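Local coordinates for protein LigF (Sphingobium sp. SYK-6, PDB 4XT0) that cleaves beta-aryl ether bonds of lignin stereospecifically as a glutathione-binding beta-etherase of the GST superfamily, at residues T23-G28 with I239-E244; W47-N52 with N140-I145; S115-A120 with G212-Y217; Q185-L188 with G192-L195. One frame throughout, in Å; residues are numbered along the deposited sequence.

Contact 1 (T23-G28 with I239-E244)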
loop_
_atom_site.group_PDB
_atom_site.type_symbol
_atom_site.label_atom_id
_atom_site.label_comp_id
_atom_site.label_asym_id
_atom_site.label_seq_id
_atom_site.Cartn_x
_atom_site.Cartn_y
_atom_site.Cartn_z
ATOM N N THR A 23 -11.532 -12.258 -8.779
ATOM C CA THR A 23 -11.263 -11.635 -10.077
ATOM C C THR A 23 -11.317 -12.669 -11.211
ATOM O O THR A 23 -11.951 -12.438 -12.230
ATOM C CB THR A 23 -9.902 -10.915 -10.058
ATOM O OG1 THR A 23 -9.923 -9.921 -9.027
ATOM C CG2 THR A 23 -9.595 -10.221 -11.412
ATOM N N LEU A 24 -10.686 -13.823 -11.003
ATOM C CA LEU A 24 -10.662 -14.888 -12.003
ATOM C C LEU A 24 -12.070 -15.398 -12.327
ATOM O O LEU A 24 -12.428 -15.575 -13.496
ATOM C CB LEU A 24 -9.772 -16.053 -11.518
ATOM C CG LEU A 24 -8.264 -15.750 -11.512
ATOM C CD1 LEU A 24 -7.524 -16.693 -10.554
ATOM C CD2 LEU A 24 -7.694 -15.814 -12.944
ATOM N N TYR A 25 -12.875 -15.628 -11.294
ATOM C CA TYR A 25 -14.241 -16.112 -11.509
ATOM C C TYR A 25 -15.128 -15.035 -12.115
ATOM O O TYR A 25 -15.997 -15.326 -12.915
ATOM C CB TYR A 25 -14.873 -16.592 -10.200
ATOM C CG TYR A 25 -14.440 -17.969 -9.765
ATOM C CD1 TYR A 25 -15.025 -19.105 -10.308
ATOM C CD2 TYR A 25 -13.450 -18.132 -8.795
ATOM C CE1 TYR A 25 -14.632 -20.369 -9.908
ATOM C CE2 TYR A 25 -13.044 -19.389 -8.394
ATOM C CZ TYR A 25 -13.640 -20.506 -8.953
ATOM O OH TYR A 25 -13.253 -21.760 -8.547
ATOM N N GLU A 26 -14.925 -13.781 -11.720
ATOM C CA GLU A 26 -15.765 -12.711 -12.270
ATOM C C GLU A 26 -15.489 -12.523 -13.755
ATOM O O GLU A 26 -16.382 -12.148 -14.525
ATOM C CB GLU A 26 -15.544 -11.392 -11.525
ATOM C CG GLU A 26 -16.107 -11.379 -10.110
ATOM C CD GLU A 26 -17.610 -11.100 -10.047
ATOM O OE1 GLU A 26 -18.279 -11.027 -11.108
ATOM O OE2 GLU A 26 -18.132 -10.973 -8.915
ATOM N N LYS A 27 -14.252 -12.800 -14.166
ATOM C CA LYS A 27 -13.870 -12.594 -15.570
ATOM C C LYS A 27 -14.062 -13.857 -16.408
ATOM O O LYS A 27 -13.815 -13.871 -17.620
ATOM C CB LYS A 27 -12.425 -12.087 -15.635
ATOM C CG LYS A 27 -12.303 -10.699 -14.983
ATOM C CD LYS A 27 -10.897 -10.095 -15.162
ATOM C CE LYS A 27 -10.635 -9.705 -16.608
ATOM N NZ LYS A 27 -11.682 -8.780 -17.170
ATOM N N GLY A 28 -14.542 -14.911 -15.759
ATOM C CA GLY A 28 -14.840 -16.157 -16.444
ATOM C C GLY A 28 -13.586 -16.831 -16.967
ATOM O O GLY A 28 -13.649 -17.634 -17.887
ATOM N N ILE A 239 -19.343 -14.866 -7.372
ATOM C CA ILE A 239 -18.918 -14.987 -5.975
ATOM C C ILE A 239 -19.478 -16.261 -5.349
ATOM O O ILE A 239 -18.756 -16.992 -4.658
ATOM C CB ILE A 239 -19.350 -13.757 -5.138
ATOM C CG1 ILE A 239 -18.681 -12.472 -5.669
ATOM C CG2 ILE A 239 -19.025 -13.957 -3.670
ATOM C CD1 ILE A 239 -17.142 -12.468 -5.650
ATOM N N LYS A 240 -20.757 -16.545 -5.600
ATOM C CA LYS A 240 -21.331 -17.825 -5.181
ATOM C C LYS A 240 -20.571 -18.989 -5.824
ATOM O O LYS A 240 -20.282 -19.984 -5.158
ATOM C CB LYS A 240 -22.823 -17.916 -5.526
ATOM C CG LYS A 240 -23.719 -17.034 -4.671
ATOM C CD LYS A 240 -25.195 -17.337 -4.912
ATOM C CE LYS A 240 -26.114 -16.366 -4.155
ATOM N NZ LYS A 240 -25.995 -16.449 -2.661
ATOM N N GLU A 241 -20.230 -18.865 -7.108
ATOM C CA GLU A 241 -19.465 -19.922 -7.779
ATOM C C GLU A 241 -18.095 -20.142 -7.117
ATOM O O GLU A 241 -17.648 -21.281 -6.957
ATOM C CB GLU A 241 -19.271 -19.599 -9.259
ATOM C CG GLU A 241 -18.559 -20.700 -10.039
ATOM C CD GLU A 241 -18.129 -20.248 -11.427
ATOM O OE1 GLU A 241 -18.319 -19.056 -11.748
ATOM O OE2 GLU A 241 -17.599 -21.082 -12.194
ATOM N N MET A 242 -17.437 -19.045 -6.750
ATOM C CA MET A 242 -16.130 -19.104 -6.106
ATOM C C MET A 242 -16.219 -19.943 -4.824
ATOM O O MET A 242 -15.441 -20.882 -4.610
ATOM C CB MET A 242 -15.621 -17.685 -5.804
ATOM C CG MET A 242 -14.299 -17.648 -5.033
ATOM S SD MET A 242 -13.764 -15.986 -4.573
ATOM C CE MET A 242 -15.118 -15.502 -3.491
ATOM N N PHE A 243 -17.194 -19.623 -3.982
ATOM C CA PHE A 243 -17.333 -20.336 -2.711
ATOM C C PHE A 243 -17.793 -21.783 -2.914
ATOM O O PHE A 243 -17.424 -22.678 -2.145
ATOM C CB PHE A 243 -18.305 -19.602 -1.783
ATOM C CG PHE A 243 -17.724 -18.362 -1.152
ATOM C CD1 PHE A 243 -16.687 -18.453 -0.237
ATOM C CD2 PHE A 243 -18.245 -17.110 -1.444
ATOM C CE1 PHE A 243 -16.161 -17.311 0.356
ATOM C CE2 PHE A 243 -17.723 -15.961 -0.855
ATOM C CZ PHE A 243 -16.676 -16.066 0.042
ATOM N N GLU A 244 -18.586 -22.014 -3.956
ATOM C CA GLU A 244 -19.070 -23.356 -4.246
ATOM C C GLU A 244 -17.940 -24.273 -4.693
ATOM O O GLU A 244 -17.939 -25.471 -4.395
ATOM C CB GLU A 244 -20.158 -23.313 -5.322
ATOM C CG GLU A 244 -20.705 -24.684 -5.704
ATOM C CD GLU A 244 -20.973 -24.830 -7.195
ATOM O OE1 GLU A 244 -20.902 -25.976 -7.696
ATOM O OE2 GLU A 244 -21.255 -23.807 -7.863
HETATM O O HOH W 1 -16.790 -17.869 -13.733
#

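Contact 2 (W47-N52 with N140-I145)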
loop_
_atom_site.group_PDB
_atom_site.type_symbol
_atom_site.label_atom_id
_atom_site.label_comp_id
_atom_site.label_asym_id
_atom_site.label_seq_id
_atom_site.Cartn_x
_atom_site.Cartn_y
_atom_site.Cartn_z
ATOM N N TRP A 47 8.852 -26.711 -2.623
ATOM C CA TRP A 47 8.235 -26.646 -3.941
ATOM C C TRP A 47 7.463 -25.340 -4.129
ATOM O O TRP A 47 7.412 -24.819 -5.240
ATOM C CB TRP A 47 7.327 -27.861 -4.203
ATOM C CG TRP A 47 6.019 -27.929 -3.454
ATOM C CD1 TRP A 47 5.750 -28.686 -2.348
ATOM C CD2 TRP A 47 4.789 -27.253 -3.783
ATOM N NE1 TRP A 47 4.443 -28.510 -1.957
ATOM C CE2 TRP A 47 3.832 -27.639 -2.820
ATOM C CE3 TRP A 47 4.413 -26.355 -4.791
ATOM C CZ2 TRP A 47 2.519 -27.155 -2.832
ATOM C CZ3 TRP A 47 3.102 -25.872 -4.800
ATOM C CH2 TRP A 47 2.176 -26.274 -3.828
ATOM N N PHE A 48 6.879 -24.791 -3.066
ATOM C CA PHE A 48 6.136 -23.552 -3.252
ATOM C C PHE A 48 7.059 -22.333 -3.257
ATOM O O PHE A 48 6.807 -21.374 -3.986
ATOM C CB PHE A 48 5.039 -23.353 -2.200
ATOM C CG PHE A 48 4.293 -22.055 -2.388
ATOM C CD1 PHE A 48 3.454 -21.883 -3.479
ATOM C CD2 PHE A 48 4.488 -20.985 -1.525
ATOM C CE1 PHE A 48 2.795 -20.665 -3.701
ATOM C CE2 PHE A 48 3.833 -19.773 -1.734
ATOM C CZ PHE A 48 2.981 -19.615 -2.821
ATOM N N LYS A 49 8.129 -22.375 -2.465
ATOM C CA LYS A 49 9.067 -21.253 -2.409
ATOM C C LYS A 49 9.848 -21.130 -3.718
ATOM O O LYS A 49 10.424 -20.082 -4.025
ATOM C CB LYS A 49 10.011 -21.400 -1.214
ATOM C CG LYS A 49 9.317 -21.153 0.126
ATOM C CD LYS A 49 10.283 -21.096 1.319
ATOM C CE LYS A 49 10.891 -22.453 1.626
ATOM N NZ LYS A 49 11.692 -22.416 2.885
ATOM N N LYS A 50 9.844 -22.203 -4.499
ATOM C CA LYS A 50 10.359 -22.163 -5.859
ATOM C C LYS A 50 9.460 -21.283 -6.753
ATOM O O LYS A 50 9.949 -20.567 -7.629
ATOM C CB LYS A 50 10.461 -23.589 -6.400
ATOM C CG LYS A 50 10.661 -23.720 -7.893
ATOM C CD LYS A 50 9.975 -24.989 -8.385
ATOM C CE LYS A 50 8.454 -24.855 -8.268
ATOM N NZ LYS A 50 7.784 -26.029 -7.632
ATOM N N ILE A 51 8.150 -21.333 -6.516
ATOM C CA ILE A 51 7.190 -20.491 -7.238
ATOM C C ILE A 51 7.213 -19.043 -6.722
ATOM O O ILE A 51 7.319 -18.087 -7.500
ATOM C CB ILE A 51 5.767 -21.072 -7.130
ATOM C CG1 ILE A 51 5.722 -22.442 -7.812
ATOM C CG2 ILE A 51 4.742 -20.137 -7.736
ATOM C CD1 ILE A 51 4.513 -23.262 -7.448
ATOM N N ASN A 52 7.141 -18.893 -5.403
ATOM C CA ASN A 52 7.252 -17.587 -4.764
ATOM C C ASN A 52 8.235 -17.636 -3.596
ATOM O O ASN A 52 7.904 -18.134 -2.517
ATOM C CB ASN A 52 5.875 -17.110 -4.286
ATOM C CG ASN A 52 5.941 -15.804 -3.526
ATOM O OD1 ASN A 52 6.932 -15.072 -3.607
ATOM N ND2 ASN A 52 4.882 -15.497 -2.786
ATOM N N ASN A 140 12.764 -20.675 12.107
ATOM C CA ASN A 140 14.127 -20.190 11.939
ATOM C C ASN A 140 14.736 -20.502 10.580
ATOM O O ASN A 140 15.578 -19.747 10.093
ATOM C CB ASN A 140 15.026 -20.753 13.047
ATOM C CG ASN A 140 14.875 -19.995 14.351
ATOM O OD1 ASN A 140 14.518 -18.811 14.352
ATOM N ND2 ASN A 140 15.141 -20.668 15.466
ATOM N N LYS A 141 14.317 -21.600 9.959
ATOM C CA LYS A 141 14.921 -21.978 8.688
ATOM C C LYS A 141 13.967 -21.976 7.483
ATOM O O LYS A 141 14.417 -22.146 6.348
ATOM C CB LYS A 141 15.576 -23.353 8.820
ATOM C CG LYS A 141 14.631 -24.528 8.708
ATOM C CD LYS A 141 15.251 -25.621 7.846
ATOM C CE LYS A 141 14.358 -26.848 7.756
ATOM N NZ LYS A 141 14.895 -27.837 6.781
ATOM N N ASN A 142 12.671 -21.766 7.705
ATOM C CA ASN A 142 11.714 -21.925 6.606
ATOM C C ASN A 142 10.781 -20.741 6.367
ATOM O O ASN A 142 10.011 -20.747 5.410
ATOM C CB ASN A 142 10.883 -23.190 6.835
ATOM C CG ASN A 142 11.739 -24.432 6.914
ATOM O OD1 ASN A 142 12.771 -24.522 6.251
ATOM N ND2 ASN A 142 11.325 -25.398 7.730
ATOM N N VAL A 143 10.853 -19.732 7.229
ATOM C CA VAL A 143 10.072 -18.511 7.056
ATOM C C VAL A 143 11.015 -17.338 6.775
ATOM O O VAL A 143 11.579 -16.756 7.706
ATOM C CB VAL A 143 9.209 -18.206 8.299
ATOM C CG1 VAL A 143 8.322 -16.990 8.054
ATOM C CG2 VAL A 143 8.365 -19.416 8.673
ATOM N N PRO A 144 11.198 -16.999 5.485
ATOM C CA PRO A 144 12.166 -15.976 5.051
ATOM C C PRO A 144 11.895 -14.584 5.634
ATOM O O PRO A 144 12.822 -13.835 5.923
ATOM C CB PRO A 144 11.998 -15.958 3.526
ATOM C CG PRO A 144 11.401 -17.295 3.182
ATOM C CD PRO A 144 10.524 -17.647 4.343
ATOM N N ILE A 145 10.618 -14.271 5.819
ATOM C CA ILE A 145 10.150 -12.925 6.139
ATOM C C ILE A 145 10.148 -12.639 7.642
ATOM O O ILE A 145 9.449 -13.314 8.402
ATOM C CB ILE A 145 8.726 -12.702 5.587
ATOM C CG1 ILE A 145 8.433 -13.669 4.429
ATOM C CG2 ILE A 145 8.532 -11.249 5.175
ATOM C CD1 ILE A 145 7.901 -15.043 4.863
#

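Contact 3 (S115-A120 with G212-Y217)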
loop_
_atom_site.group_PDB
_atom_site.type_symbol
_atom_site.label_atom_id
_atom_site.label_comp_id
_atom_site.label_asym_id
_atom_site.label_seq_id
_atom_site.Cartn_x
_atom_site.Cartn_y
_atom_site.Cartn_z
ATOM N N SER A 115 -6.263 -8.439 10.172
ATOM C CA SER A 115 -5.297 -9.531 10.161
ATOM C C SER A 115 -4.627 -9.722 11.523
ATOM O O SER A 115 -4.542 -10.848 12.023
ATOM C CB SER A 115 -4.247 -9.280 9.067
ATOM O OG SER A 115 -3.149 -10.167 9.171
ATOM N N THR A 116 -4.169 -8.628 12.133
ATOM C CA THR A 116 -3.521 -8.708 13.445
ATOM C C THR A 116 -4.401 -9.419 14.465
ATOM O O THR A 116 -3.923 -10.240 15.245
ATOM C CB THR A 116 -3.152 -7.318 14.003
ATOM O OG1 THR A 116 -2.262 -6.663 13.093
ATOM C CG2 THR A 116 -2.476 -7.460 15.374
ATOM N N ILE A 117 -5.694 -9.116 14.449
ATOM C CA ILE A 117 -6.613 -9.779 15.365
ATOM C C ILE A 117 -6.721 -11.265 14.995
ATOM O O ILE A 117 -6.766 -12.127 15.871
ATOM C CB ILE A 117 -7.994 -9.098 15.360
ATOM C CG1 ILE A 117 -7.857 -7.635 15.806
ATOM C CG2 ILE A 117 -8.963 -9.832 16.267
ATOM C CD1 ILE A 117 -6.916 -7.445 16.987
ATOM N N GLY A 118 -6.727 -11.553 13.693
ATOM C CA GLY A 118 -6.709 -12.921 13.198
ATOM C C GLY A 118 -5.510 -13.751 13.648
ATOM O O GLY A 118 -5.671 -14.908 14.045
ATOM N N TRP A 119 -4.310 -13.175 13.588
ATOM C CA TRP A 119 -3.105 -13.874 14.049
ATOM C C TRP A 119 -3.148 -14.161 15.549
ATOM O O TRP A 119 -2.648 -15.189 16.013
ATOM C CB TRP A 119 -1.843 -13.069 13.716
ATOM C CG TRP A 119 -1.378 -13.235 12.294
ATOM C CD1 TRP A 119 -1.783 -12.511 11.205
ATOM C CD2 TRP A 119 -0.427 -14.191 11.805
ATOM N NE1 TRP A 119 -1.140 -12.954 10.075
ATOM C CE2 TRP A 119 -0.303 -13.984 10.416
ATOM C CE3 TRP A 119 0.334 -15.194 12.409
ATOM C CZ2 TRP A 119 0.549 -14.749 9.619
ATOM C CZ3 TRP A 119 1.179 -15.950 11.616
ATOM C CH2 TRP A 119 1.279 -15.723 10.237
ATOM N N ALA A 120 -3.746 -13.250 16.307
ATOM C CA ALA A 120 -3.796 -13.386 17.755
ATOM C C ALA A 120 -4.751 -14.502 18.184
ATOM O O ALA A 120 -4.431 -15.289 19.070
ATOM C CB ALA A 120 -4.199 -12.062 18.399
ATOM N N GLY A 212 -19.351 -13.175 16.640
ATOM C CA GLY A 212 -17.958 -13.159 16.235
ATOM C C GLY A 212 -17.149 -12.062 16.907
ATOM O O GLY A 212 -17.624 -11.397 17.834
ATOM N N PHE A 213 -15.924 -11.871 16.425
ATOM C CA PHE A 213 -15.005 -10.896 16.998
ATOM C C PHE A 213 -15.561 -9.470 16.880
ATOM O O PHE A 213 -15.425 -8.658 17.791
ATOM C CB PHE A 213 -13.635 -10.950 16.301
ATOM C CG PHE A 213 -12.960 -12.309 16.321
ATOM C CD1 PHE A 213 -13.316 -13.288 17.240
ATOM C CD2 PHE A 213 -11.953 -12.597 15.400
ATOM C CE1 PHE A 213 -12.683 -14.532 17.234
ATOM C CE2 PHE A 213 -11.315 -13.831 15.392
ATOM C CZ PHE A 213 -11.680 -14.800 16.312
ATOM N N PHE A 214 -16.187 -9.169 15.748
ATOM C CA PHE A 214 -16.520 -7.783 15.418
ATOM C C PHE A 214 -18.013 -7.512 15.308
ATOM O O PHE A 214 -18.429 -6.601 14.589
ATOM C CB PHE A 214 -15.839 -7.387 14.105
ATOM C CG PHE A 214 -14.400 -7.792 14.029
ATOM C CD1 PHE A 214 -13.412 -6.996 14.592
ATOM C CD2 PHE A 214 -14.032 -8.971 13.408
ATOM C CE1 PHE A 214 -12.086 -7.369 14.533
ATOM C CE2 PHE A 214 -12.701 -9.350 13.339
ATOM C CZ PHE A 214 -11.729 -8.547 13.903
ATOM N N GLY A 215 -18.812 -8.298 16.021
ATOM C CA GLY A 215 -20.257 -8.168 15.972
ATOM C C GLY A 215 -20.757 -6.813 16.436
ATOM O O GLY A 215 -21.787 -6.327 15.966
ATOM N N ASP A 216 -20.032 -6.201 17.365
ATOM C CA ASP A 216 -20.393 -4.874 17.841
ATOM C C ASP A 216 -20.046 -3.779 16.830
ATOM O O ASP A 216 -20.590 -2.675 16.886
ATOM C CB ASP A 216 -19.712 -4.594 19.176
ATOM C CG ASP A 216 -20.380 -5.320 20.331
ATOM O OD1 ASP A 216 -21.582 -5.647 20.211
ATOM O OD2 ASP A 216 -19.703 -5.569 21.351
ATOM N N TYR A 217 -19.146 -4.082 15.902
ATOM C CA TYR A 217 -18.755 -3.096 14.900
ATOM C C TYR A 217 -19.620 -3.214 13.648
ATOM O O TYR A 217 -20.056 -2.208 13.088
ATOM C CB TYR A 217 -17.274 -3.251 14.529
ATOM C CG TYR A 217 -16.305 -2.969 15.659
ATOM C CD1 TYR A 217 -15.922 -3.978 16.539
ATOM C CD2 TYR A 217 -15.768 -1.701 15.844
ATOM C CE1 TYR A 217 -15.033 -3.731 17.571
ATOM C CE2 TYR A 217 -14.874 -1.444 16.869
ATOM C CZ TYR A 217 -14.510 -2.464 17.734
ATOM O OH TYR A 217 -13.626 -2.226 18.767
#

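Contact 4 (Q185-L188 with G192-L195)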
loop_
_atom_site.group_PDB
_atom_site.type_symbol
_atom_site.label_atom_id
_atom_site.label_comp_id
_atom_site.label_asym_id
_atom_site.label_seq_id
_atom_site.Cartn_x
_atom_site.Cartn_y
_atom_site.Cartn_z
ATOM N N GLN A 185 -24.502 4.514 -1.418
ATOM C CA GLN A 185 -24.443 3.964 -2.770
ATOM C C GLN A 185 -24.140 2.469 -2.704
ATOM O O GLN A 185 -23.720 1.980 -1.658
ATOM C CB GLN A 185 -23.388 4.708 -3.620
ATOM C CG GLN A 185 -21.966 4.669 -3.078
ATOM C CD GLN A 185 -21.018 5.593 -3.844
ATOM O OE1 GLN A 185 -21.288 6.780 -4.000
ATOM N NE2 GLN A 185 -19.896 5.046 -4.308
ATOM N N ASP A 186 -24.359 1.756 -3.811
ATOM C CA ASP A 186 -24.321 0.290 -3.823
ATOM C C ASP A 186 -22.907 -0.282 -3.807
ATOM O O ASP A 186 -22.682 -1.369 -3.282
ATOM C CB ASP A 186 -25.055 -0.272 -5.045
ATOM C CG ASP A 186 -26.579 -0.209 -4.913
ATOM O OD1 ASP A 186 -27.089 0.104 -3.813
ATOM O OD2 ASP A 186 -27.262 -0.478 -5.929
ATOM N N TYR A 187 -21.961 0.439 -4.392
ATOM C CA TYR A 187 -20.588 -0.054 -4.487
ATOM C C TYR A 187 -19.622 1.066 -4.144
ATOM O O TYR A 187 -20.008 2.231 -4.132
ATOM C CB TYR A 187 -20.306 -0.611 -5.892
ATOM C CG TYR A 187 -21.125 -1.847 -6.244
ATOM C CD1 TYR A 187 -20.797 -3.090 -5.715
ATOM C CD2 TYR A 187 -22.207 -1.773 -7.114
ATOM C CE1 TYR A 187 -21.522 -4.219 -6.029
ATOM C CE2 TYR A 187 -22.951 -2.916 -7.435
ATOM C CZ TYR A 187 -22.595 -4.135 -6.891
ATOM O OH TYR A 187 -23.307 -5.282 -7.188
ATOM N N LEU A 188 -18.358 0.734 -3.888
ATOM C CA LEU A 188 -17.450 1.742 -3.339
ATOM C C LEU A 188 -17.187 2.901 -4.323
ATOM O O LEU A 188 -17.120 4.055 -3.900
ATOM C CB LEU A 188 -16.143 1.089 -2.886
ATOM C CG LEU A 188 -16.356 0.213 -1.644
ATOM C CD1 LEU A 188 -15.133 -0.642 -1.333
ATOM C CD2 LEU A 188 -16.748 1.059 -0.431
ATOM N N GLY A 192 -19.859 1.561 -10.295
ATOM C CA GLY A 192 -20.292 0.190 -10.082
ATOM C C GLY A 192 -19.194 -0.745 -9.606
ATOM O O GLY A 192 -18.078 -0.322 -9.301
ATOM N N TYR A 193 -19.530 -2.025 -9.547
ATOM C CA TYR A 193 -18.664 -3.064 -9.001
ATOM C C TYR A 193 -17.280 -3.067 -9.619
ATOM O O TYR A 193 -17.147 -3.061 -10.846
ATOM C CB TYR A 193 -19.336 -4.407 -9.224
ATOM C CG TYR A 193 -18.660 -5.627 -8.647
ATOM C CD1 TYR A 193 -18.676 -5.874 -7.282
ATOM C CD2 TYR A 193 -18.070 -6.574 -9.486
ATOM C CE1 TYR A 193 -18.104 -7.024 -6.751
ATOM C CE2 TYR A 193 -17.497 -7.736 -8.971
ATOM C CZ TYR A 193 -17.523 -7.952 -7.602
ATOM O OH TYR A 193 -16.993 -9.099 -7.065
ATOM N N SER A 194 -16.245 -3.086 -8.774
ATOM C CA SER A 194 -14.878 -2.978 -9.265
ATOM C C SER A 194 -13.937 -3.728 -8.337
ATOM O O SER A 194 -14.369 -4.312 -7.332
ATOM C CB SER A 194 -14.455 -1.508 -9.372
ATOM O OG SER A 194 -14.133 -0.965 -8.084
ATOM N N LEU A 195 -12.655 -3.718 -8.691
ATOM C CA LEU A 195 -11.591 -4.238 -7.825
ATOM C C LEU A 195 -11.632 -3.606 -6.417
ATOM O O LEU A 195 -11.228 -4.249 -5.455
ATOM C CB LEU A 195 -10.206 -4.000 -8.450
ATOM C CG LEU A 195 -9.907 -4.683 -9.793
ATOM C CD1 LEU A 195 -8.454 -4.422 -10.192
ATOM C CD2 LEU A 195 -10.219 -6.185 -9.745
#

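Contact 1 (T23-G28 with I239-E244)
Tyr25 lays its ring against the helix of residues 239-244 and buries more surface here than any other residue, with Met242 and Glu241 as its two partners. Over one face of the ring stands the backbone of Met242: its CA is 3.9 Å from the ring centroid of Tyr25 and only 11° off the ring normal, a CH-pi contact made almost straight down. Met242 CB and CG spread over the CD2-CE2 side, CB lying 3.7 Å from CD2 of Tyr25. Glu241 comes to the CD1-CE1 edge, near the ring plane, where its CD is within 3.5 Å of Tyr25 CD1. The Glu241 chain leaves with CG anti to the backbone N (chi1 -176°) and runs on extended, which carries the carboxylate along the ring edge with its plane 69° from that of the ring. One water donates to both Tyr25 O and Glu241 OE1, at 2.8 Å from each, and so joins the C-terminal end of one helix to the acid of the other. These two helices, 15-26 and 237-244, belong to the thioredoxin-fold and all-helical halves of a glutathione transferase, so the packing is part of the interface between the two domains. Beyond the ring, Tyr25 OH bonds to Gln33, while Glu241 OE2 forms a salt bridge with Lys245. A carboxylate oxygen, Glu26 OE2, lies against the aliphatic Ile239, 3.6 Å from its CG1; it also pairs with Arg236 in a salt bridge, while Glu26 OE1 is hydrogen-bonded to Asn86 ND2.

Contact 2 (W47-N52 with N140-I145)
This is a small surface contact between the two domains of the glutathione transferase fold, made where helix 46-51 of the thioredoxin-like domain faces the end of helix 132-142 in the all-helical domain. The separation is wide: the nearest pair of CA atoms, those of Lys49 and Asn142, is 9.4 Å apart, and 106 Å² is buried in all. One long side chain therefore spans the gap. Lys49 points its CB toward the other segment, and its chain stays extended at chi2 (-172°) before bending at chi3 (-69°), which brings the ammonium group to the backbone of Asn142 at the last turn of its helix. On the way CD passes 4.4 Å from CG of Pro144, a loose apolar touch on the loop that leads into helix 146-157. Next along the chain from Asn142, Val143 points away from Lys49 and packs on His44, Gln148 and Gln149; His44 and Gln148 also line the glutathione pocket, and the nearest atoms of the Pro144 side chain and the bound glutathione are about 8 Å apart. The polar link is correspondingly slight, a single weak hydrogen bond in which Lys49 NZ donates to Asn142 O over 3.5 Å, with Asn142 CA 3.8 Å from the same NZ.

Contact 3 (S115-A120 with G212-Y217)
Phe213 and Phe214, successive residues of the loop 212-217, close on one methyl of Ile117 from the helix 93-121. The loop enters through Gly212, which starts a type I beta turn ending at Gly215, and the two phenylalanines occupy the middle of that turn. Phe213 comes first: its CB points toward the helix, and its side chain slides past Ile117 in the opposite sense, CD2 reaching 4.2 Å from Ile117 CG2. Phe214 follows with its CB directed to one side, yet the ring extends far enough for CZ to lie 3.9 Å from that same CG2 of Ile117 and 4.0 Å from its CB. The methyl meets both rings obliquely. It is placed there because Ile117 holds CG2 anti to its own backbone N, with CG1 anti to the carbonyl carbon (chi1 -61°). Both partners belong to the all-helical C-terminal domain of the GST fold, where this loop links helix 195-204 to helix 224-235. Phe213 CB stands 3.4 Å above the plane of the Phe214 ring, toward its rim, and Phe214 CE2 lies at the edge of the Phe213 ring. Phe214 also touches Val171 of helix 161-182 and Leu207. Past the turn, Tyr217 N bonds back to Phe214 O at 2.9 Å.

Contact 4 (Q185-L188 with G192-L195)
The ring of Tyr187 has the start of Tyr193 over one face: Tyr193 N stands 3.6 Å above its plane, offset toward the rim, while Tyr193 CB lies 3.9 Å from the ring centroid and 12° off the normal, a CH-pi contact. The ring of Tyr193 then turns an edge to that face in an offset edge-to-face pair, its centroid 5.6 Å from that of Tyr187 and the planes at 68°. The closest carbons are Tyr187 CE1 and Tyr193 CD1, 3.5 Å apart. Tyr193 holds CG anti to its backbone N (chi1 -176°), which turns its ring edge onto the Tyr187 face. Gly192 C lies 3.9 Å from Tyr187 CB, meeting the ring obliquely; the positive phi of Gly192 suits a residue without a side chain. In residues 185-188, Gln185 folds its amide back, NE2 donating to Tyr187 O at 2.8 Å in the carbonyl plane, which ties down the backbone that carries the ring. Both segments lie in the loop between helix 161-182 and helix 195-204 of the C-terminal domain. Asp197 of helix 195-204 accepts from the backbone N of both Leu188 and Ser194, and Ser194 caps that helix at Ala196 N. Leu188 meanwhile packs on helices 93-121 and 161-182, and Tyr193 makes a cation-pi contact with Arg236, just before helix 237-244.

Contacts 1 and 2 both join the thioredoxin-like domain to the helical one, but differently: contact 1 is largely buried, with an aromatic face, a carboxylate and a bridging water, whereas contact 2 lies at the surface and depends on one lysine. Contacts 3 and 4 stay within the helical domain. Contact 3 is buried and wholly apolar; contact 4, at the surface, combines an aromatic pair with a loop tied by a glutamine amide and by Asp197. Contacts 1 and 4 meet directly, Glu26 OE2 lying 2.9 Å from Tyr193 OH in a weak hydrogen bond. Contacts 2 and 4 lie on opposite sides of the chain's centre, their centres 36 Å apart.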